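PDB 4LSW: D-2-hydroxyacid dehydrogensase protein from Ketogulonicigenium vulgare, which probably catalyses the NAD(P)-dependent interconversion of D-2-hydroxyacids and 2-oxoacids. Local coordinates for residues 228-233 and 254-259; 103-108 and 158-163; 74-79 and 93-98. All blocks are in the same frame, centred on the assembly; numbering follows the deposited sequence.

Contact 1: 228-233 and 254-259; sequences MLINIS and SAALDV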
# COMPACT_ATOMS: atom_id res chain seq x y z
N MET A 228 -8.86 -18.57 -0.98
CA MET A 228 -7.98 -17.77 -0.16
C MET A 228 -8.01 -16.32 -0.64
O MET A 228 -7.88 -16.05 -1.83
CB MET A 228 -6.56 -18.31 -0.25
CG MET A 228 -5.58 -17.48 0.54
SD MET A 228 -3.86 -17.94 0.29
CE MET A 228 -3.95 -19.68 0.67
N LEU A 229 -8.17 -15.40 0.30
CA LEU A 229 -8.14 -13.97 0.01
C LEU A 229 -6.78 -13.40 0.42
O LEU A 229 -6.34 -13.61 1.55
CB LEU A 229 -9.25 -13.26 0.80
CG LEU A 229 -9.41 -11.77 0.50
CD1 LEU A 229 -10.00 -11.53 -0.89
CD2 LEU A 229 -10.27 -11.10 1.59
N ILE A 230 -6.11 -12.71 -0.51
CA ILE A 230 -4.83 -12.08 -0.18
C ILE A 230 -4.98 -10.58 -0.36
O ILE A 230 -5.27 -10.12 -1.45
CB ILE A 230 -3.67 -12.58 -1.08
CG1 ILE A 230 -3.52 -14.10 -0.98
CG2 ILE A 230 -2.36 -11.88 -0.72
CD1 ILE A 230 -4.23 -14.88 -2.09
N ASN A 231 -4.80 -9.82 0.71
CA ASN A 231 -4.91 -8.38 0.61
C ASN A 231 -3.61 -7.64 0.87
O ASN A 231 -3.04 -7.74 1.97
CB ASN A 231 -6.00 -7.82 1.52
CG ASN A 231 -6.25 -6.37 1.24
OD1 ASN A 231 -5.93 -5.88 0.15
ND2 ASN A 231 -6.80 -5.66 2.21
N ILE A 232 -3.16 -6.90 -0.15
CA ILE A 232 -1.97 -6.04 -0.03
C ILE A 232 -2.26 -4.59 -0.42
O ILE A 232 -1.34 -3.79 -0.62
CB ILE A 232 -0.79 -6.59 -0.88
CG1 ILE A 232 -1.24 -6.84 -2.32
CG2 ILE A 232 -0.23 -7.86 -0.25
CD1 ILE A 232 -0.16 -7.41 -3.23
N SER A 233 -3.55 -4.24 -0.51
CA SER A 233 -3.99 -2.88 -0.84
C SER A 233 -4.91 -2.38 0.27
O SER A 233 -5.08 -3.07 1.25
CB SER A 233 -4.74 -2.87 -2.17
OG SER A 233 -5.92 -3.65 -2.09
N SER A 254 -9.38 -19.25 3.81
CA SER A 254 -8.25 -18.62 4.48
C SER A 254 -8.01 -17.21 3.96
O SER A 254 -8.57 -16.82 2.93
CB SER A 254 -6.97 -19.46 4.32
OG SER A 254 -6.59 -19.54 2.95
N ALA A 255 -7.18 -16.46 4.67
CA ALA A 255 -6.84 -15.11 4.26
C ALA A 255 -5.39 -14.82 4.62
O ALA A 255 -4.86 -15.36 5.59
CB ALA A 255 -7.76 -14.10 4.93
N ALA A 256 -4.77 -13.98 3.82
CA ALA A 256 -3.43 -13.49 4.09
C ALA A 256 -3.48 -11.98 3.96
O ALA A 256 -3.81 -11.47 2.89
CB ALA A 256 -2.43 -14.11 3.11
N LEU A 257 -3.23 -11.27 5.05
CA LEU A 257 -3.51 -9.84 5.10
C LEU A 257 -2.28 -9.05 5.52
O LEU A 257 -1.64 -9.40 6.51
CB LEU A 257 -4.64 -9.58 6.09
CG LEU A 257 -5.95 -10.36 5.88
CD1 LEU A 257 -6.91 -10.08 7.03
CD2 LEU A 257 -6.62 -9.99 4.57
N ASP A 258 -1.96 -8.01 4.74
CA ASP A 258 -0.85 -7.13 5.04
C ASP A 258 -1.38 -5.76 5.47
O ASP A 258 -0.62 -4.89 5.84
CB ASP A 258 0.09 -7.01 3.82
CG ASP A 258 1.39 -6.23 4.12
OD1 ASP A 258 2.13 -6.62 5.06
OD2 ASP A 258 1.65 -5.25 3.39
N VAL A 259 -2.70 -5.57 5.43
CA VAL A 259 -3.26 -4.28 5.79
C VAL A 259 -4.55 -4.49 6.56
O VAL A 259 -5.28 -5.46 6.32
CB VAL A 259 -3.54 -3.46 4.55
CG1 VAL A 259 -4.54 -4.17 3.74
CG2 VAL A 259 -4.01 -2.04 4.89
O HOH W 1 0.52 -3.57 1.67
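M228 and S254 start a parallel strand pair, and their side chains meet on one face of the sheet. The M228 chain leaves with CG anti to the backbone N (chi1 178°). It runs alongside the serine hydroxyl, with CG 3.3 Å from S254 OG. Its later bend at chi3 brings CE back to 3.5 Å from S254 OG. With an alanine in place of M228, the S254 hydroxyl would probably lose its neighbour, and the packing on Q115 and S116 of helix 101-116 would go. On the same face I230 CG1 lies 4.2 Å from A256 CB. The other face carries N231, whose CB rests 3.8 Å from L257 CD2.

Four backbone hydrogen bonds hold this register. L229 N donates to S254 O, A256 N to L229 O, N231 N to A256 O, and D258 N to N231 O at 3.0 Å. The last bond carries the pairing one residue past the end of strand 254-257. There a water donates to both I232 O and D258 OD2, the latter at 2.7 Å. The D258 carboxylate is also gripped by the backbone N atoms of H282 and A283, which should fix its rotation.

Both are inner strands of the parallel Rossmann-type sheet, 254-257 being next to the edge strand 276-278. Helix 240-249 connects them as a beta-alpha-beta unit and covers L229, A255 and L257. Strand 200-203 flanks 228-231, and helix 101-116 packs on M228, I232 and D258.

Contact 2: 103-108 and 158-163; sequences DVADLG and FEVARR
A105 fits closely against helix 158-163. Its CB lies 3.6 Å from E159 CB and 3.8 Å from V160 CG2. Such a small side chain lets the backbones come near, with A105 CA 4.9 Å from V160 CA. The short helical segments cross at -50°. This is the tight, apolar part of the contact, and A105 and V160 are buried.

The outer side is polar and more exposed. R163 reaches across it, its guanidinium laid with one face over A105 CB. The bend at chi2 (145°) helps turn the group toward D106. R163 NE donates to D106 OD1 at 2.7 Å, with the oxygen in the guanidinium plane. NH2 adds a weak bond to the same oxygen. The carboxylate and guanidinium planes stand 50° apart, so the two groups do not pair flat.

R163 NH1 turns back to its own helix. It donates to E159 OE1 at 3.0 Å and to E159 O, which also accepts the helical bond from R163 N. R162 NH1 meets E159 OE1 on its syn lone pair. D106, E159, R162 and R163 thus form one salt-bridge network, which probably steadies the arginine between the two helices.

Helix 155-165 begins within the likely GxGxxG pattern (G152, G154, G157), which V160 touches. A helix starting in such a glycine-rich turn is characteristic of the Rossmann dinucleotide-binding fold, and here helix 101-116 packs beside it.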
# COMPACT_ATOMS: atom_id res chain seq x y z
N ASP A 103 8.10 -4.84 -5.18
CA ASP A 103 8.21 -5.42 -3.85
C ASP A 103 6.84 -5.72 -3.25
O ASP A 103 6.67 -6.73 -2.57
CB ASP A 103 9.08 -4.54 -2.94
CG ASP A 103 10.56 -4.82 -3.12
OD1 ASP A 103 10.91 -5.99 -3.33
OD2 ASP A 103 11.37 -3.87 -3.05
N VAL A 104 5.85 -4.88 -3.54
CA VAL A 104 4.51 -5.15 -3.05
C VAL A 104 3.97 -6.43 -3.70
O VAL A 104 3.45 -7.31 -3.02
CB VAL A 104 3.56 -3.96 -3.33
CG1 VAL A 104 2.12 -4.34 -3.01
CG2 VAL A 104 3.97 -2.75 -2.50
N ALA A 105 4.18 -6.56 -5.00
CA ALA A 105 3.72 -7.74 -5.72
C ALA A 105 4.45 -8.99 -5.20
O ALA A 105 3.82 -10.04 -5.00
CB ALA A 105 3.92 -7.58 -7.21
N ASP A 106 5.75 -8.88 -4.97
CA ASP A 106 6.51 -9.98 -4.38
C ASP A 106 5.89 -10.46 -3.07
O ASP A 106 5.73 -11.66 -2.87
CB ASP A 106 7.97 -9.58 -4.10
CG ASP A 106 8.88 -9.63 -5.32
OD1 ASP A 106 8.41 -9.77 -6.46
OD2 ASP A 106 10.10 -9.49 -5.10
N LEU A 107 5.56 -9.54 -2.16
CA LEU A 107 5.05 -9.97 -0.87
C LEU A 107 3.68 -10.64 -1.01
O LEU A 107 3.41 -11.65 -0.39
CB LEU A 107 5.01 -8.85 0.17
CG LEU A 107 4.76 -9.40 1.58
CD1 LEU A 107 5.99 -10.10 2.16
CD2 LEU A 107 4.24 -8.35 2.57
N GLY A 108 2.83 -10.08 -1.88
CA GLY A 108 1.52 -10.68 -2.10
C GLY A 108 1.61 -12.14 -2.53
O GLY A 108 0.95 -13.02 -1.98
N PHE A 158 -0.93 -5.98 -12.13
CA PHE A 158 -0.20 -6.48 -13.28
C PHE A 158 1.05 -7.22 -12.85
O PHE A 158 1.31 -8.32 -13.33
CB PHE A 158 0.18 -5.33 -14.22
CG PHE A 158 0.91 -5.77 -15.44
CD1 PHE A 158 0.29 -6.61 -16.36
CD2 PHE A 158 2.20 -5.34 -15.69
CE1 PHE A 158 0.96 -7.02 -17.51
CE2 PHE A 158 2.87 -5.74 -16.83
CZ PHE A 158 2.25 -6.58 -17.74
N GLU A 159 1.81 -6.64 -11.93
CA GLU A 159 3.02 -7.31 -11.47
C GLU A 159 2.71 -8.61 -10.75
O GLU A 159 3.43 -9.60 -10.92
CB GLU A 159 3.86 -6.39 -10.58
CG GLU A 159 4.53 -5.27 -11.34
CD GLU A 159 5.33 -5.76 -12.53
OE1 GLU A 159 6.18 -6.66 -12.36
OE2 GLU A 159 5.11 -5.23 -13.64
N VAL A 160 1.63 -8.63 -9.96
CA VAL A 160 1.20 -9.88 -9.36
C VAL A 160 0.91 -10.94 -10.42
O VAL A 160 1.40 -12.08 -10.34
CB VAL A 160 -0.04 -9.67 -8.45
CG1 VAL A 160 -0.68 -11.02 -8.07
CG2 VAL A 160 0.35 -8.88 -7.20
N ALA A 161 0.12 -10.57 -11.43
CA ALA A 161 -0.23 -11.51 -12.49
C ALA A 161 1.00 -12.07 -13.21
O ALA A 161 1.02 -13.25 -13.55
CB ALA A 161 -1.18 -10.84 -13.47
N ARG A 162 2.01 -11.23 -13.44
CA ARG A 162 3.24 -11.68 -14.10
C ARG A 162 3.91 -12.77 -13.28
O ARG A 162 4.39 -13.77 -13.84
CB ARG A 162 4.20 -10.52 -14.36
CG ARG A 162 3.66 -9.52 -15.38
CD ARG A 162 4.62 -8.36 -15.56
NE ARG A 162 5.82 -8.80 -16.26
CZ ARG A 162 7.05 -8.69 -15.79
NH1 ARG A 162 7.28 -8.13 -14.61
NH2 ARG A 162 8.07 -9.14 -16.52
N ARG A 163 3.93 -12.58 -11.97
CA ARG A 163 4.52 -13.57 -11.07
C ARG A 163 3.69 -14.85 -11.04
O ARG A 163 4.23 -15.95 -11.01
CB ARG A 163 4.69 -13.00 -9.65
CG ARG A 163 5.84 -12.00 -9.55
CD ARG A 163 5.47 -10.91 -8.56
NE ARG A 163 6.59 -9.98 -8.40
CZ ARG A 163 6.91 -9.03 -9.27
NH1 ARG A 163 6.20 -8.88 -10.39
NH2 ARG A 163 7.95 -8.24 -9.04

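Contact 3: 74-79 and 93-98; sequences YGVGYD and VTNTPD
G75 is held to T96 by two hydrogen bonds through its own backbone. Its N donates to T96 OG1 at 2.8 Å, while its O accepts from T96 N at 2.9 Å. The hydroxyl sits between the backbone N and the carbonyl carbon of T96 (chi1 66°), which brings it within bonding distance of G75 N, in a bent bond. T96 N approaches G75 O from well above the carbonyl plane. The backbone angles of G75 themselves call for glycine, since a CB would press on the carbonyl O of Y74.

V76 follows, and its carbonyl is the next polar grip. N95 ND2 donates to V76 O at 2.9 Å in a nearly straight bond of 174°. The donor lies in the carbonyl plane, on a lone pair, and the oxygen is almost in the amide plane of N95. The bond lies in the plane of the amide and should help fix its rotation. The V76 side chain meets 93-98 through CG2, 3.9 Å from T96 O.

Y78 comes next. Its CD1 is 4.3 Å from N95 ND2, and its ring also packs on L83 and V314.

Two of the three bonds come from the side chains of N95 and T96, and one joins the backbones. Together they tie the loop after strand 70-74 to the end of strand 92-94, while T96 O is buried without a partner.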
# COMPACT_ATOMS: atom_id res chain seq x y z
N TYR A 74 6.08 11.77 0.65
CA TYR A 74 6.77 10.49 0.73
C TYR A 74 5.71 9.40 0.72
O TYR A 74 4.94 9.27 1.67
CB TYR A 74 7.59 10.45 2.02
CG TYR A 74 8.45 9.22 2.25
CD1 TYR A 74 7.91 8.04 2.75
CD2 TYR A 74 9.82 9.27 2.03
CE1 TYR A 74 8.70 6.93 2.99
CE2 TYR A 74 10.62 8.16 2.27
CZ TYR A 74 10.05 7.00 2.74
OH TYR A 74 10.87 5.92 2.98
N GLY A 75 5.64 8.63 -0.37
CA GLY A 75 4.62 7.60 -0.52
C GLY A 75 3.75 7.81 -1.75
O GLY A 75 3.84 8.86 -2.41
N VAL A 76 2.91 6.83 -2.06
CA VAL A 76 2.03 6.89 -3.23
C VAL A 76 0.79 7.75 -3.00
O VAL A 76 0.46 8.63 -3.80
CB VAL A 76 1.56 5.49 -3.66
CG1 VAL A 76 0.66 5.59 -4.87
CG2 VAL A 76 2.74 4.59 -3.97
N GLY A 77 0.07 7.46 -1.92
CA GLY A 77 -1.17 8.15 -1.63
C GLY A 77 -0.91 9.55 -1.13
O GLY A 77 0.14 9.83 -0.54
N TYR A 78 -1.87 10.44 -1.37
CA TYR A 78 -1.76 11.82 -0.92
C TYR A 78 -3.14 12.37 -0.57
O TYR A 78 -3.40 13.57 -0.68
CB TYR A 78 -1.04 12.68 -1.97
CG TYR A 78 -1.62 12.63 -3.36
CD1 TYR A 78 -1.25 11.63 -4.27
CD2 TYR A 78 -2.52 13.59 -3.78
CE1 TYR A 78 -1.78 11.60 -5.54
CE2 TYR A 78 -3.05 13.58 -5.05
CZ TYR A 78 -2.68 12.58 -5.92
OH TYR A 78 -3.22 12.59 -7.18
N ASP A 79 -4.01 11.46 -0.15
CA ASP A 79 -5.39 11.74 0.25
C ASP A 79 -5.51 12.90 1.24
O ASP A 79 -6.43 13.71 1.15
CB ASP A 79 -5.95 10.49 0.90
CG ASP A 79 -5.06 9.98 2.02
OD1 ASP A 79 -3.82 10.09 1.88
OD2 ASP A 79 -5.60 9.50 3.04
N VAL A 93 1.97 19.58 -6.21
CA VAL A 93 2.13 18.43 -5.32
C VAL A 93 2.85 17.30 -6.06
O VAL A 93 2.58 17.09 -7.24
CB VAL A 93 0.76 17.93 -4.79
CG1 VAL A 93 0.94 16.79 -3.79
CG2 VAL A 93 -0.03 19.07 -4.14
N THR A 94 3.77 16.61 -5.39
CA THR A 94 4.42 15.43 -5.96
C THR A 94 4.26 14.24 -5.01
O THR A 94 4.05 14.43 -3.81
CB THR A 94 5.94 15.64 -6.22
OG1 THR A 94 6.62 15.86 -4.97
CG2 THR A 94 6.19 16.81 -7.16
N ASN A 95 4.36 13.03 -5.54
CA ASN A 95 4.38 11.83 -4.70
C ASN A 95 5.56 10.94 -5.08
O ASN A 95 6.48 11.39 -5.78
CB ASN A 95 3.05 11.06 -4.78
CG ASN A 95 2.79 10.48 -6.16
OD1 ASN A 95 3.35 10.92 -7.16
ND2 ASN A 95 1.90 9.48 -6.22
N THR A 96 5.56 9.69 -4.62
CA THR A 96 6.62 8.75 -4.99
C THR A 96 6.08 7.42 -5.53
O THR A 96 6.07 6.41 -4.82
CB THR A 96 7.59 8.48 -3.83
OG1 THR A 96 6.91 7.80 -2.77
CG2 THR A 96 8.16 9.79 -3.29
N PRO A 97 5.62 7.42 -6.79
CA PRO A 97 5.01 6.25 -7.42
C PRO A 97 6.02 5.30 -8.04
O PRO A 97 7.19 5.67 -8.20
CB PRO A 97 4.18 6.87 -8.53
CG PRO A 97 4.98 8.05 -8.96
CD PRO A 97 5.66 8.57 -7.71
N ASP A 98 5.55 4.10 -8.37
CA ASP A 98 6.28 3.12 -9.19
C ASP A 98 7.41 2.37 -8.48
O ASP A 98 7.61 1.17 -8.70
CB ASP A 98 6.78 3.75 -10.49
CG ASP A 98 5.65 4.19 -11.39
OD1 ASP A 98 4.62 3.48 -11.45
OD2 ASP A 98 5.78 5.25 -12.05

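In the fold
Contact 1 is buried within the parallel Rossmann-type sheet, as are nearly all its touching residues. Contact 2 is partly buried: an apolar seam between helices with charges along its outer side. Contact 3 belongs to the other, mixed sheet and joins loop to strand end, again only partly buried. Regular backbone bonds dominate contact 1, and salt bridges mark contact 2. Contact 3 rests mostly on side-chain to backbone bonds, with one between backbones. Contacts 1 and 2 touch, because helix 101-116 lies against the strands: I232 meets V104 and G108, and D258 meets L107. Contact 3 touches neither, though strand 92-94 leads along the chain into that helix; its centre is about 20 Å from that of contact 2.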